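Local structure of 3-oxoacyl-(Acyl-carrier protein) synthase (Burkholderia xenovorans, 4EFI) at residues P103-A106 against F107-A111; R167-S170 against L171-D175; G285-A288 against E289-P292. The protein probably catalyses the 3-oxoacyl-[acyl-carrier-protein] synthase reaction, a carbon-carbon bond-forming condensation in fatty acid synthesis. One frame throughout, in Å; residues are numbered along the deposited sequence.

Interaction 1: P103-A106 against F107-A111; sequences PATA and FVLQA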
loop_
_atom_site.group_PDB
_atom_site.type_symbol
_atom_site.label_atom_id
_atom_site.label_comp_id
_atom_site.label_asym_id
_atom_site.label_seq_id
_atom_site.Cartn_x
_atom_site.Cartn_y
_atom_site.Cartn_z
ATOM N N PRO A 103 5.666 -19.698 11.013
ATOM C CA PRO A 103 6.348 -19.349 9.783
ATOM C C PRO A 103 5.769 -18.122 9.107
ATOM O O PRO A 103 4.691 -17.645 9.454
ATOM C CB PRO A 103 6.060 -20.552 8.895
ATOM C CG PRO A 103 4.689 -21.028 9.334
ATOM C CD PRO A 103 4.675 -20.775 10.808
ATOM N N ALA A 104 6.493 -17.621 8.121
ATOM C CA ALA A 104 6.029 -16.521 7.305
ATOM C C ALA A 104 4.723 -16.846 6.575
ATOM O O ALA A 104 4.490 -17.975 6.127
ATOM C CB ALA A 104 7.101 -16.155 6.304
ATOM N N THR A 105 3.897 -15.836 6.402
ATOM C CA THR A 105 2.594 -16.000 5.766
ATOM C C THR A 105 2.734 -16.320 4.271
ATOM O O THR A 105 1.840 -16.937 3.668
ATOM C CB THR A 105 1.725 -14.754 6.053
ATOM O OG1 THR A 105 1.492 -14.666 7.464
ATOM C CG2 THR A 105 0.369 -14.822 5.370
ATOM N N ALA A 106 3.860 -15.945 3.664
ATOM C CA ALA A 106 4.081 -16.332 2.274
ATOM C C ALA A 106 4.036 -17.843 2.107
ATOM O O ALA A 106 3.605 -18.326 1.073
ATOM C CB ALA A 106 5.394 -15.767 1.775
ATOM N N PHE A 107 4.460 -18.599 3.113
ATOM C CA PHE A 107 4.402 -20.066 3.024
ATOM C C PHE A 107 2.971 -20.566 3.084
ATOM O O PHE A 107 2.603 -21.514 2.375
ATOM C CB PHE A 107 5.243 -20.718 4.130
ATOM C CG PHE A 107 6.701 -20.487 3.956
ATOM C CD1 PHE A 107 7.406 -21.196 2.994
ATOM C CD2 PHE A 107 7.362 -19.548 4.715
ATOM C CE1 PHE A 107 8.728 -20.958 2.777
ATOM C CE2 PHE A 107 8.697 -19.306 4.499
ATOM C CZ PHE A 107 9.378 -20.026 3.519
ATOM N N VAL A 108 2.146 -19.909 3.885
ATOM C CA VAL A 108 0.735 -20.254 3.958
ATOM C C VAL A 108 0.079 -19.980 2.602
ATOM O O VAL A 108 -0.723 -20.782 2.101
ATOM C CB VAL A 108 0.026 -19.415 5.024
ATOM C CG1 VAL A 108 -1.468 -19.706 5.025
ATOM C CG2 VAL A 108 0.642 -19.668 6.378
ATOM N N LEU A 109 0.366 -18.817 2.016
ATOM C CA LEU A 109 -0.180 -18.487 0.699
ATOM C C LEU A 109 0.307 -19.454 -0.371
ATOM O O LEU A 109 -0.469 -19.862 -1.250
ATOM C CB LEU A 109 0.168 -17.057 0.328
ATOM C CG LEU A 109 -0.629 -15.973 1.056
ATOM C CD1 LEU A 109 0.082 -14.648 1.005
ATOM C CD2 LEU A 109 -2.030 -15.831 0.435
ATOM N N GLN A 110 1.580 -19.820 -0.325
ATOM C CA GLN A 110 2.121 -20.785 -1.275
ATOM C C GLN A 110 1.306 -22.081 -1.215
ATOM O O GLN A 110 0.878 -22.635 -2.258
ATOM C CB GLN A 110 3.607 -21.022 -0.962
ATOM C CG GLN A 110 4.280 -22.099 -1.813
ATOM C CD GLN A 110 4.251 -23.459 -1.157
ATOM O OE1 GLN A 110 4.569 -23.588 0.018
ATOM N NE2 GLN A 110 3.866 -24.486 -1.916
ATOM N N ALA A 111 1.077 -22.593 -0.017
ATOM C CA ALA A 111 0.319 -23.828 0.127
ATOM C C ALA A 111 -1.142 -23.648 -0.274
ATOM O O ALA A 111 -1.679 -24.474 -0.995
ATOM C CB ALA A 111 0.435 -24.393 1.545
#

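Interaction 2: R167-S170 against L171-D175; sequences RSTS and LLFGD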
loop_
_atom_site.group_PDB
_atom_site.type_symbol
_atom_site.label_atom_id
_atom_site.label_comp_id
_atom_site.label_asym_id
_atom_site.label_seq_id
_atom_site.Cartn_x
_atom_site.Cartn_y
_atom_site.Cartn_z
ATOM N N ARG A 167 -8.724 8.784 18.971
ATOM C CA ARG A 167 -9.610 9.264 17.914
ATOM C C ARG A 167 -8.917 9.332 16.552
ATOM O O ARG A 167 -9.468 8.906 15.529
ATOM C CB ARG A 167 -10.132 10.642 18.303
ATOM C CG ARG A 167 -11.225 11.170 17.401
ATOM C CD ARG A 167 -11.625 12.558 17.869
ATOM N NE ARG A 167 -10.560 13.518 17.601
ATOM C CZ ARG A 167 -10.393 14.671 18.241
ATOM N NH1 ARG A 167 -11.209 15.026 19.228
ATOM N NH2 ARG A 167 -9.392 15.471 17.894
ATOM N N SER A 168 -7.684 9.821 16.542
ATOM C CA SER A 168 -6.984 10.087 15.292
ATOM C C SER A 168 -6.779 8.815 14.485
ATOM O O SER A 168 -7.005 8.798 13.274
ATOM C CB SER A 168 -5.637 10.761 15.559
ATOM O OG SER A 168 -5.821 12.012 16.202
ATOM N N THR A 169 -6.363 7.746 15.154
ATOM C CA THR A 169 -6.097 6.503 14.463
ATOM C C THR A 169 -7.383 5.701 14.247
ATOM O O THR A 169 -7.532 5.053 13.222
ATOM C CB THR A 169 -5.006 5.643 15.175
ATOM O OG1 THR A 169 -5.382 5.341 16.526
ATOM C CG2 THR A 169 -3.668 6.371 15.170
ATOM N N SER A 170 -8.308 5.767 15.209
ATOM C CA SER A 170 -9.553 4.998 15.111
ATOM C C SER A 170 -10.381 5.364 13.900
ATOM O O SER A 170 -10.995 4.499 13.271
ATOM C CB SER A 170 -10.407 5.198 16.359
ATOM O OG SER A 170 -9.897 4.450 17.438
ATOM N N LEU A 171 -10.434 6.647 13.562
ATOM C CA LEU A 171 -11.260 7.099 12.455
ATOM C C LEU A 171 -10.569 6.968 11.099
ATOM O O LEU A 171 -11.210 7.099 10.056
ATOM C CB LEU A 171 -11.620 8.575 12.678
ATOM C CG LEU A 171 -12.608 8.923 13.794
ATOM C CD1 LEU A 171 -12.658 10.425 13.983
ATOM C CD2 LEU A 171 -13.999 8.413 13.494
ATOM N N LEU A 172 -9.268 6.717 11.101
ATOM C CA LEU A 172 -8.463 6.805 9.900
ATOM C C LEU A 172 -8.312 5.520 9.097
ATOM O O LEU A 172 -8.407 5.524 7.880
ATOM C CB LEU A 172 -7.072 7.310 10.285
ATOM C CG LEU A 172 -6.085 7.458 9.131
ATOM C CD1 LEU A 172 -6.568 8.419 8.084
ATOM C CD2 LEU A 172 -4.745 7.916 9.695
ATOM N N PHE A 173 -8.068 4.415 9.782
ATOM C CA PHE A 173 -7.613 3.198 9.107
ATOM C C PHE A 173 -8.720 2.223 8.734
ATOM O O PHE A 173 -9.653 1.960 9.515
ATOM C CB PHE A 173 -6.559 2.473 9.952
ATOM C CG PHE A 173 -5.264 3.227 10.062
ATOM C CD1 PHE A 173 -4.388 3.276 8.991
ATOM C CD2 PHE A 173 -4.929 3.905 11.222
ATOM C CE1 PHE A 173 -3.177 3.988 9.096
ATOM C CE2 PHE A 173 -3.743 4.610 11.321
ATOM C CZ PHE A 173 -2.882 4.654 10.267
ATOM N N GLY A 174 -8.570 1.659 7.546
ATOM C CA GLY A 174 -9.389 0.563 7.069
ATOM C C GLY A 174 -8.488 -0.588 6.650
ATOM O O GLY A 174 -7.258 -0.451 6.638
ATOM N N ASP A 175 -9.105 -1.703 6.276
ATOM C CA ASP A 175 -8.388 -2.927 5.945
ATOM C C ASP A 175 -8.589 -3.326 4.483
ATOM O O ASP A 175 -9.674 -3.160 3.931
ATOM C CB ASP A 175 -8.864 -4.069 6.842
ATOM C CG ASP A 175 -8.597 -3.812 8.310
ATOM O OD1 ASP A 175 -7.704 -3.004 8.626
ATOM O OD2 ASP A 175 -9.277 -4.432 9.149
HETATM O O HOH W 1 -11.339 3.844 10.648
#

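Interaction 3: G285-A288 against E289-P292; sequences GLPA and ERVP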
loop_
_atom_site.group_PDB
_atom_site.type_symbol
_atom_site.label_atom_id
_atom_site.label_comp_id
_atom_site.label_asym_id
_atom_site.label_seq_id
_atom_site.Cartn_x
_atom_site.Cartn_y
_atom_site.Cartn_z
ATOM N N GLY A 285 2.789 20.616 -7.570
ATOM C CA GLY A 285 2.229 21.200 -8.777
ATOM C C GLY A 285 1.524 20.193 -9.661
ATOM O O GLY A 285 1.625 20.232 -10.889
ATOM N N LEU A 286 0.802 19.273 -9.035
ATOM C CA LEU A 286 0.093 18.258 -9.774
ATOM C C LEU A 286 -1.359 18.632 -9.893
ATOM O O LEU A 286 -1.959 19.137 -8.951
ATOM C CB LEU A 286 0.193 16.894 -9.081
ATOM C CG LEU A 286 1.596 16.350 -8.835
ATOM C CD1 LEU A 286 1.476 15.026 -8.092
ATOM C CD2 LEU A 286 2.370 16.171 -10.116
ATOM N N PRO A 287 -1.941 18.374 -11.061
ATOM C CA PRO A 287 -3.356 18.660 -11.286
ATOM C C PRO A 287 -4.249 17.733 -10.453
ATOM O O PRO A 287 -4.186 16.509 -10.574
ATOM C CB PRO A 287 -3.522 18.431 -12.801
ATOM C CG PRO A 287 -2.387 17.498 -13.165
ATOM C CD PRO A 287 -1.267 17.805 -12.245
ATOM N N ALA A 288 -5.086 18.317 -9.604
ATOM C CA ALA A 288 -5.845 17.565 -8.615
ATOM C C ALA A 288 -6.750 16.498 -9.225
ATOM O O ALA A 288 -6.932 15.418 -8.653
ATOM C CB ALA A 288 -6.649 18.508 -7.734
ATOM N N GLU A 289 -7.304 16.763 -10.399
ATOM C CA GLU A 289 -8.181 15.778 -11.019
ATOM C C GLU A 289 -7.418 14.507 -11.439
ATOM O O GLU A 289 -8.008 13.444 -11.621
ATOM C CB GLU A 289 -8.932 16.396 -12.205
ATOM C CG GLU A 289 -8.127 16.552 -13.493
ATOM C CD GLU A 289 -7.177 17.731 -13.518
ATOM O OE1 GLU A 289 -7.038 18.482 -12.519
ATOM O OE2 GLU A 289 -6.553 17.905 -14.583
ATOM N N ARG A 290 -6.100 14.605 -11.571
ATOM C CA ARG A 290 -5.298 13.446 -11.933
ATOM C C ARG A 290 -4.634 12.784 -10.725
ATOM O O ARG A 290 -3.699 11.988 -10.871
ATOM C CB ARG A 290 -4.276 13.825 -12.977
ATOM C CG ARG A 290 -4.880 13.741 -14.370
ATOM C CD ARG A 290 -4.139 14.553 -15.409
ATOM N NE ARG A 290 -4.485 15.971 -15.409
ATOM C CZ ARG A 290 -3.830 16.873 -16.138
ATOM N NH1 ARG A 290 -2.798 16.491 -16.870
ATOM N NH2 ARG A 290 -4.185 18.157 -16.133
ATOM N N VAL A 291 -5.141 13.101 -9.541
ATOM C CA VAL A 291 -4.662 12.518 -8.283
ATOM C C VAL A 291 -5.844 11.775 -7.652
ATOM O O VAL A 291 -6.607 12.356 -6.897
ATOM C CB VAL A 291 -4.144 13.626 -7.326
ATOM C CG1 VAL A 291 -3.640 13.024 -6.004
ATOM C CG2 VAL A 291 -3.034 14.433 -7.979
ATOM N N PRO A 292 -6.027 10.482 -7.986
ATOM C CA PRO A 292 -7.227 9.769 -7.515
ATOM C C PRO A 292 -7.264 9.593 -5.999
ATOM O O PRO A 292 -6.234 9.488 -5.336
ATOM C CB PRO A 292 -7.100 8.410 -8.206
ATOM C CG PRO A 292 -6.286 8.720 -9.464
ATOM C CD PRO A 292 -5.283 9.699 -8.987
HETATM O O HOH W 2 -8.787 13.846 -6.804
#

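Interaction 1: P103-A106 against F107-A111
Ala104 and Phe107 meet where the chain turns into helix 105-112, and they illustrate how the first turn of a helix can be tight in its backbone yet loose at its outer side chains. The tight part lies around Thr105 and Ala106. The N-H of Leu109 approaches Thr105 O almost end-on to the carbonyl, at 2.9 Å and an N-H...O angle of 168°, and Gln110 N reaches Ala106 O at 2.9 Å. Both acceptors belong to buried residues, whose own N-H groups are taken by the carboxylate of Asp123. Leu109 and Ala106 lean on Leu91, and Thr105 OG1 is bonded to Asn99 N. Less straight is the bond that opens the turn: Phe107 N to Ala104 O, 3.1 Å at 143°, with the donor well above the carbonyl plane.

The outer side is looser. With chi1 of -68°, the Phe107 ring swings back beside its own backbone N, which brings CD2 to 3.8 Å from Ala104 CB while Ala104 O lies at the ring edge. Pro103 CB approaches the same CD2 only at 4.5 Å, obliquely, and both Pro103 and Phe107 are exposed. A bonded first turn, apolar toward the strands and with an exposed phenylalanine outside, here forms the N-terminal end of the connecting helix in a beta-alpha-beta unit: strand 90-94, helix 105-112 and strand 120-124.

Interaction 2: R167-S170 against L171-D175
Arg167 extends CG away from its own backbone N (chi1 -171°), and Leu171, one turn later, folds CG back beside its N (chi1 -71°); the two choices send both side chains to the same flank of the short helix. There they cross obliquely, with Arg167 CG 3.8 Å from Leu171 CD1. The aliphatic part of the arginine does the touching, and helix 42-52 packs on the pair through Val48. In the backbone of the same turn Leu171 N donates to Arg167 O at 3.1 Å, an i to i+4 bond.

The next link is shorter in span. Leu172 N binds Thr169 O at 3.2 Å, coming from far above the carbonyl plane, 69° out of it; this i to i+3 link makes a tighter turn than the i to i+4 one. Phe173 then turns its ring back so that CD2 lies 3.5 Å from the same Thr169 O, in an oblique approach. One face of this ring carries Leu172 CD2, offset toward the rim.

One water bridges the two segments, donating to Ser170 O at 2.7 Å and to Phe173 O at 2.8 Å. Phe173 O is also met by Trp59 NE1, and Leu171 O by Arg57 NH1. In chemical terms, these carbonyls in a largely buried contact are satisfied by a bound water and by side chains from elsewhere in the chain.

Interaction 3: G285-A288 against E289-P292
Pro287 and Arg290 face each other across a single turn of 3-10 helix that comes shortly after a Schellman motif, a compact way of redirecting a chain after a helix. The Schellman motif terminates helix 274-283 at Gly285, whose positive phi (59°) turns the backbone out of the helix; its carbonyl oxygen accepts from Lys261 NZ. Leu286 comes next and points toward residues 289-292, its CB 4.2 Å from Val291 CG2, and the two side chains share Phe269 of strand 266-269 as a neighbour.

Pro287 contributes with both its carbonyl and its ring. The carbonyl oxygen receives Arg290 N at 2.9 Å, and the ring lies over one face of the Arg290 guanidinium, with Pro287 CG above the centre of that group and 3.4 Å from Arg290 CZ. At the edge of the same flat group sits the carboxylate of Glu289. Arg290 NE and NH2 together grip one oxygen, Glu289 OE2, from the same face of the carboxylate plane, NH2 at 2.8 Å in a salt bridge. Glu289 curls to reach this place: CG is wedged between N and the carbonyl carbon (chi1 78°), and a further bend at chi2 lays OE1 3.5 Å from Pro287 CB. The guanidinium is thus held by proline on a face and by acid at an edge, which should limit its rotation.

Ala288 completes the segment, its O accepting Val291 N at 3.1 Å to form a second turn that overlaps the first. A water donates to this same Ala288 O and to Val291 O, the latter at 2.6 Å.

How the interactions relate
From the N terminus, the three contacts follow one another in series; each closes only a short local turn, and none nests in or crosses another. Interaction 1 starts the helix between strands 90-94 and 120-124, at the edge of the six-stranded sheet. Interaction 2 joins helix 167-170 to the loop leading into strand 176-184 of that same sheet, although its centre is about 28 Å from that of interaction 1. Interaction 3 lies in the loop between helices 274-283 and 295-298, packing beside strand 266-269 of the five-stranded sheet. It and interaction 1 lie on opposite sides of the chain's centre, their centres about 38 Å apart.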